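Local coordinates for protein peptidase, zinc-dependent (Methanocorpusculum labreanum, PDB 3LMC) that probably acts as a zinc-dependent metallopeptidase of family M54, binding one zinc ion and, at a separate four-cysteine site, one iron ion, at residues 160-165 with 180-185; 143-148 with 174-179. All coordinates share one frame; numbering follows the deposited sequence.

Contacts 1 and 2 are neighbours, their centres about 10 Å apart; their segments alternate along the chain, and 174-179 runs straight into 180-185. Contact 1 joins two irregular loops and is only partly buried, about 17 Å from the centre of the chain; iron-sulfur bonds dominate it. Contact 2 is a buried contact about 12 Å from that centre, where helix 136-154, which carries the zinc ligands H149 and H153, meets the C-terminal end of helix 173-178 through a lysine amine and backbone carbonyls. K179 bridges the two, its CE lying 3.4 Å from the carbonyl O of C165, while F183 packs near A148.

Contact 1: residues 160-165 with 180-185; sequences CDNPGC and RKYFCG. With FE (Fe (III) ion), chain B.
R180 N donates to G164 O at 3.0 Å and draws 180-185 alongside the type I turn N162-C165; further on, C184 N points almost straight at C165 SG, 3.4 Å away with an N-H...S angle of 175°. The side chains converge on iron. C160, C165 and C184 each place SG about 2.4 Å from the iron ion, and C187 supplies the fourth sulfur. C160 and C165 reach it with SG anti to the backbone N, whereas C184, with chi1 75°, sets its sulfur between its own N and carbonyl carbon. N162 ND2 lies 3.8 Å from C184 CB and near the edge of the Y182 ring, the amide plane turned 68° from the ring. The other end of that amide works inside its own loop: OD1 accepts from G164 N at 3.1 Å, an Asx turn. With an alanine in place of N162, G164 N would probably lose this acceptor, weakening the turn that presents C165 to the metal, and a gap would open beside C184 CB. Y182 brings CD2 to 3.6 Å from G164 O, which sits in plane at the ring edge. N162 N also donates to C160 SG, so backbone N-H groups from both segments would be expected to temper the negative charge on the sulfurs. One loop gives C160 and C165, the next ends in C184, N-cap of helix 185-191, and C187 sits in that helix's first turn: the Cys4 iron site of this family M54 protein, directly after the zinc ligand H159, with C184 and C187 as its CxxC half.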
loop_
_atom_site.group_PDB
_atom_site.type_symbol
_atom_site.label_atom_id
_atom_site.label_comp_id
_atom_site.label_asym_id
_atom_site.label_seq_id
_atom_site.Cartn_x
_atom_site.Cartn_y
_atom_site.Cartn_z
ATOM N N CYS A 160 -16.061 -3.072 -1.161
ATOM C CA CYS A 160 -17.267 -2.825 -0.404
ATOM C C CYS A 160 -18.146 -1.815 -1.142
ATOM O O CYS A 160 -17.633 -0.943 -1.872
ATOM C CB CYS A 160 -16.864 -2.292 0.963
ATOM S SG CYS A 160 -18.214 -1.884 2.026
ATOM N N ASP A 161 -19.460 -1.939 -0.952
ATOM C CA ASP A 161 -20.452 -1.069 -1.593
ATOM C C ASP A 161 -20.646 0.285 -0.910
ATOM O O ASP A 161 -21.139 1.234 -1.524
ATOM C CB ASP A 161 -21.806 -1.772 -1.659
ATOM C CG ASP A 161 -21.921 -2.678 -2.848
ATOM O OD1 ASP A 161 -21.135 -2.485 -3.807
ATOM O OD2 ASP A 161 -22.786 -3.578 -2.821
ATOM N N ASN A 162 -20.288 0.347 0.367
ATOM C CA ASN A 162 -20.406 1.556 1.174
ATOM C C ASN A 162 -19.280 2.542 0.839
ATOM O O ASN A 162 -18.120 2.292 1.156
ATOM C CB ASN A 162 -20.369 1.157 2.655
ATOM C CG ASN A 162 -20.571 2.328 3.581
ATOM O OD1 ASN A 162 -20.446 3.486 3.172
ATOM N ND2 ASN A 162 -20.890 2.037 4.846
ATOM N N PRO A 163 -19.628 3.667 0.187
ATOM C CA PRO A 163 -18.697 4.675 -0.360
ATOM C C PRO A 163 -17.881 5.412 0.715
ATOM O O PRO A 163 -16.874 6.068 0.390
ATOM C CB PRO A 163 -19.629 5.670 -1.076
ATOM C CG PRO A 163 -20.948 4.951 -1.226
ATOM C CD PRO A 163 -21.037 4.025 -0.053
ATOM N N GLY A 164 -18.332 5.328 1.967
ATOM C CA GLY A 164 -17.565 5.838 3.087
ATOM C C GLY A 164 -16.605 4.819 3.683
ATOM O O GLY A 164 -15.780 5.169 4.523
ATOM N N CYS A 165 -16.703 3.559 3.259
ATOM C CA CYS A 165 -15.832 2.519 3.811
ATOM C C CYS A 165 -14.484 2.452 3.103
ATOM O O CYS A 165 -14.390 2.706 1.899
ATOM C CB CYS A 165 -16.520 1.145 3.765
ATOM S SG CYS A 165 -15.455 -0.198 4.380
ATOM N N ARG A 180 -14.034 7.553 4.218
ATOM C CA ARG A 180 -13.661 7.945 5.576
ATOM C C ARG A 180 -12.619 6.974 6.114
ATOM O O ARG A 180 -12.412 5.901 5.543
ATOM C CB ARG A 180 -14.872 7.961 6.510
ATOM C CG ARG A 180 -15.802 9.163 6.343
ATOM C CD ARG A 180 -16.592 9.076 5.050
ATOM N NE ARG A 180 -17.832 9.845 5.114
ATOM C CZ ARG A 180 -18.019 11.020 4.522
ATOM N NH1 ARG A 180 -17.047 11.575 3.810
ATOM N NH2 ARG A 180 -19.184 11.640 4.641
ATOM N N LYS A 181 -11.940 7.368 7.188
ATOM C CA LYS A 181 -10.979 6.483 7.826
ATOM C C LYS A 181 -11.791 5.527 8.684
ATOM O O LYS A 181 -11.936 5.720 9.893
ATOM C CB LYS A 181 -9.951 7.279 8.646
ATOM C CG LYS A 181 -8.923 8.019 7.764
ATOM C CD LYS A 181 -8.114 9.036 8.532
ATOM C CE LYS A 181 -7.372 9.971 7.573
ATOM N NZ LYS A 181 -6.841 11.191 8.258
ATOM N N TYR A 182 -12.299 4.482 8.040
ATOM C CA TYR A 182 -13.465 3.761 8.535
ATOM C C TYR A 182 -13.614 2.422 7.817
ATOM O O TYR A 182 -13.659 2.371 6.591
ATOM C CB TYR A 182 -14.708 4.629 8.258
ATOM C CG TYR A 182 -16.056 4.019 8.574
ATOM C CD1 TYR A 182 -16.438 3.779 9.885
ATOM C CD2 TYR A 182 -16.972 3.732 7.563
ATOM C CE1 TYR A 182 -17.680 3.246 10.188
ATOM C CE2 TYR A 182 -18.228 3.187 7.856
ATOM C CZ TYR A 182 -18.570 2.949 9.174
ATOM O OH TYR A 182 -19.801 2.418 9.497
ATOM N N PHE A 183 -13.673 1.339 8.578
ATOM C CA PHE A 183 -14.135 0.069 8.039
ATOM C C PHE A 183 -15.564 -0.127 8.513
ATOM O O PHE A 183 -15.812 -0.124 9.721
ATOM C CB PHE A 183 -13.284 -1.082 8.565
ATOM C CG PHE A 183 -11.947 -1.212 7.895
ATOM C CD1 PHE A 183 -11.835 -1.854 6.688
ATOM C CD2 PHE A 183 -10.802 -0.715 8.491
ATOM C CE1 PHE A 183 -10.624 -1.986 6.074
ATOM C CE2 PHE A 183 -9.581 -0.845 7.874
ATOM C CZ PHE A 183 -9.492 -1.489 6.665
ATOM N N CYS A 184 -16.506 -0.295 7.584
ATOM C CA CYS A 184 -17.904 -0.500 7.969
ATOM C C CYS A 184 -18.070 -1.788 8.780
ATOM O O CYS A 184 -17.105 -2.529 8.995
ATOM C CB CYS A 184 -18.821 -0.527 6.748
ATOM S SG CYS A 184 -18.732 -2.046 5.774
ATOM N N GLY A 185 -19.293 -2.051 9.225
ATOM C CA GLY A 185 -19.556 -3.188 10.091
ATOM C C GLY A 185 -19.236 -4.510 9.419
ATOM O O GLY A 185 -18.540 -5.365 9.983
HETATM FE FE FE B . -17.084 -1.959 4.108
#

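Contact 2: residues 143-148 with 174-179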
loop_
_atom_site.group_PDB
_atom_site.type_symbol
_atom_site.label_atom_id
_atom_site.label_comp_id
_atom_site.label_asym_id
_atom_site.label_seq_id
_atom_site.Cartn_x
_atom_site.Cartn_y
_atom_site.Cartn_z
ATOM N N ILE A 143 -3.162 8.625 1.315
ATOM C CA ILE A 143 -2.318 7.426 1.394
ATOM C C ILE A 143 -2.823 6.431 2.429
ATOM O O ILE A 143 -2.745 5.227 2.228
ATOM C CB ILE A 143 -0.866 7.754 1.751
ATOM C CG1 ILE A 143 -0.267 8.698 0.706
ATOM C CG2 ILE A 143 -0.035 6.455 1.865
ATOM C CD1 ILE A 143 1.181 9.069 0.978
ATOM N N VAL A 144 -3.316 6.938 3.554
ATOM C CA VAL A 144 -3.824 6.073 4.601
ATOM C C VAL A 144 -5.039 5.307 4.100
ATOM O O VAL A 144 -5.159 4.101 4.312
ATOM C CB VAL A 144 -4.272 6.890 5.815
ATOM C CG1 VAL A 144 -5.085 6.006 6.780
ATOM C CG2 VAL A 144 -3.066 7.526 6.504
ATOM N N LYS A 145 -5.946 6.030 3.447
ATOM C CA LYS A 145 -7.195 5.465 2.973
ATOM C C LYS A 145 -6.991 4.417 1.878
ATOM O O LYS A 145 -7.643 3.371 1.872
ATOM C CB LYS A 145 -8.075 6.581 2.435
ATOM C CG LYS A 145 -8.686 7.496 3.491
ATOM C CD LYS A 145 -9.292 8.705 2.775
ATOM C CE LYS A 145 -10.018 9.616 3.727
ATOM N NZ LYS A 145 -10.801 10.606 2.932
ATOM N N GLU A 146 -6.082 4.694 0.950
ATOM C CA GLU A 146 -5.849 3.776 -0.165
ATOM C C GLU A 146 -4.884 2.682 0.271
ATOM O O GLU A 146 -4.961 1.549 -0.201
ATOM C CB GLU A 146 -5.339 4.517 -1.400
ATOM C CG GLU A 146 -4.845 3.608 -2.513
ATOM C CD GLU A 146 -5.966 2.868 -3.227
ATOM O OE1 GLU A 146 -7.152 3.151 -2.940
ATOM O OE2 GLU A 146 -5.659 2.010 -4.085
ATOM N N GLY A 147 -3.992 3.016 1.198
ATOM C CA GLY A 147 -3.117 2.021 1.798
ATOM C C GLY A 147 -3.864 0.996 2.646
ATOM O O GLY A 147 -3.585 -0.197 2.565
ATOM N N ALA A 148 -4.809 1.447 3.472
ATOM C CA ALA A 148 -5.579 0.511 4.290
ATOM C C ALA A 148 -6.478 -0.342 3.395
ATOM O O ALA A 148 -6.765 -1.494 3.707
ATOM C CB ALA A 148 -6.398 1.242 5.357
ATOM N N ASP A 174 -11.903 12.471 -6.200
ATOM C CA ASP A 174 -13.028 13.003 -5.442
ATOM C C ASP A 174 -13.714 11.912 -4.621
ATOM O O ASP A 174 -14.007 12.111 -3.436
ATOM C CB ASP A 174 -14.028 13.680 -6.371
ATOM C CG ASP A 174 -13.508 14.996 -6.923
ATOM O OD1 ASP A 174 -12.543 15.551 -6.343
ATOM O OD2 ASP A 174 -14.063 15.478 -7.934
ATOM N N GLU A 175 -13.974 10.770 -5.253
ATOM C CA GLU A 175 -14.507 9.597 -4.555
ATOM C C GLU A 175 -13.584 9.103 -3.445
ATOM O O GLU A 175 -14.044 8.693 -2.384
ATOM C CB GLU A 175 -14.792 8.458 -5.535
ATOM C CG GLU A 175 -16.266 8.289 -5.880
ATOM C CD GLU A 175 -16.492 7.337 -7.047
ATOM O OE1 GLU A 175 -15.864 6.250 -7.083
ATOM O OE2 GLU A 175 -17.299 7.685 -7.935
ATOM N N LEU A 176 -12.277 9.142 -3.683
ATOM C CA LEU A 176 -11.323 8.697 -2.665
ATOM C C LEU A 176 -11.389 9.626 -1.446
ATOM O O LEU A 176 -11.362 9.186 -0.295
ATOM C CB LEU A 176 -9.901 8.615 -3.258
ATOM C CG LEU A 176 -8.680 8.413 -2.354
ATOM C CD1 LEU A 176 -8.963 7.454 -1.247
ATOM C CD2 LEU A 176 -7.524 7.915 -3.165
ATOM N N ASP A 177 -11.512 10.920 -1.701
ATOM C CA ASP A 177 -11.557 11.890 -0.611
ATOM C C ASP A 177 -12.847 11.750 0.201
ATOM O O ASP A 177 -12.880 12.100 1.382
ATOM C CB ASP A 177 -11.396 13.319 -1.144
ATOM C CG ASP A 177 -9.955 13.654 -1.517
ATOM O OD1 ASP A 177 -9.036 12.893 -1.131
ATOM O OD2 ASP A 177 -9.742 14.689 -2.189
ATOM N N ARG A 178 -13.904 11.243 -0.432
ATOM C CA ARG A 178 -15.176 11.025 0.259
ATOM C C ARG A 178 -15.124 9.801 1.174
ATOM O O ARG A 178 -15.918 9.689 2.114
ATOM C CB ARG A 178 -16.339 10.876 -0.725
ATOM C CG ARG A 178 -16.722 12.166 -1.458
ATOM C CD ARG A 178 -17.983 11.943 -2.292
ATOM N NE ARG A 178 -18.219 13.022 -3.243
ATOM C CZ ARG A 178 -18.000 12.934 -4.554
ATOM N NH1 ARG A 178 -17.547 11.803 -5.081
ATOM N NH2 ARG A 178 -18.245 13.975 -5.339
ATOM N N LYS A 179 -14.210 8.876 0.898
ATOM C CA LYS A 179 -14.054 7.729 1.797
ATOM C C LYS A 179 -13.650 8.259 3.164
ATOM O O LYS A 179 -13.029 9.315 3.259
ATOM C CB LYS A 179 -13.009 6.750 1.281
ATOM C CG LYS A 179 -13.332 6.164 -0.077
ATOM C CD LYS A 179 -12.134 5.417 -0.614
ATOM C CE LYS A 179 -11.908 4.114 0.118
ATOM N NZ LYS A 179 -10.642 3.471 -0.355
HETATM O O HOH W 1 -8.966 12.280 1.317
#
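K145 NZ donates at 2.6 Å to K179 O, the carbonyl just past helix 173-178, tilted about 30° from that carbonyl plane; the lysine reaches it from helix 136-154 with CG anti to its own carbonyl carbon and the chain extended beyond. D177 O stands close too, but at a poor angle for a bond, and L176 O faces the aliphatic shaft at CD, 3.7 Å away. The positive end of K145 therefore sits among carbonyls at the C-terminal end of a helix, where the helix dipole would be expected to favour its charge. A water extends the grip: it accepts from K145 NZ and donates to D177 OD1, linking amine and carboxylate indirectly, while D177 OD2 forms a salt bridge with R142. Nearer the base of K145, L176 turns CD1 to 3.9 Å from CB, and its other methyl, CD2, rests near CB of E146; F108 of strand 106-112 also packs against L176 and E146. K179 bends at chi3 (73°), and its NZ comes to 4.4 Å from E146 OE1, beyond a salt bridge; NZ is bonded to I166 O and weakly to Y168 O. The short helical segments cross nearly perpendicularly, at 88° with axes 10.2 Å apart. K145 thus ties the end of helix 173-178 to the zinc-binding helix just before its HExxH motif, a hallmark of metallopeptidases of this clan.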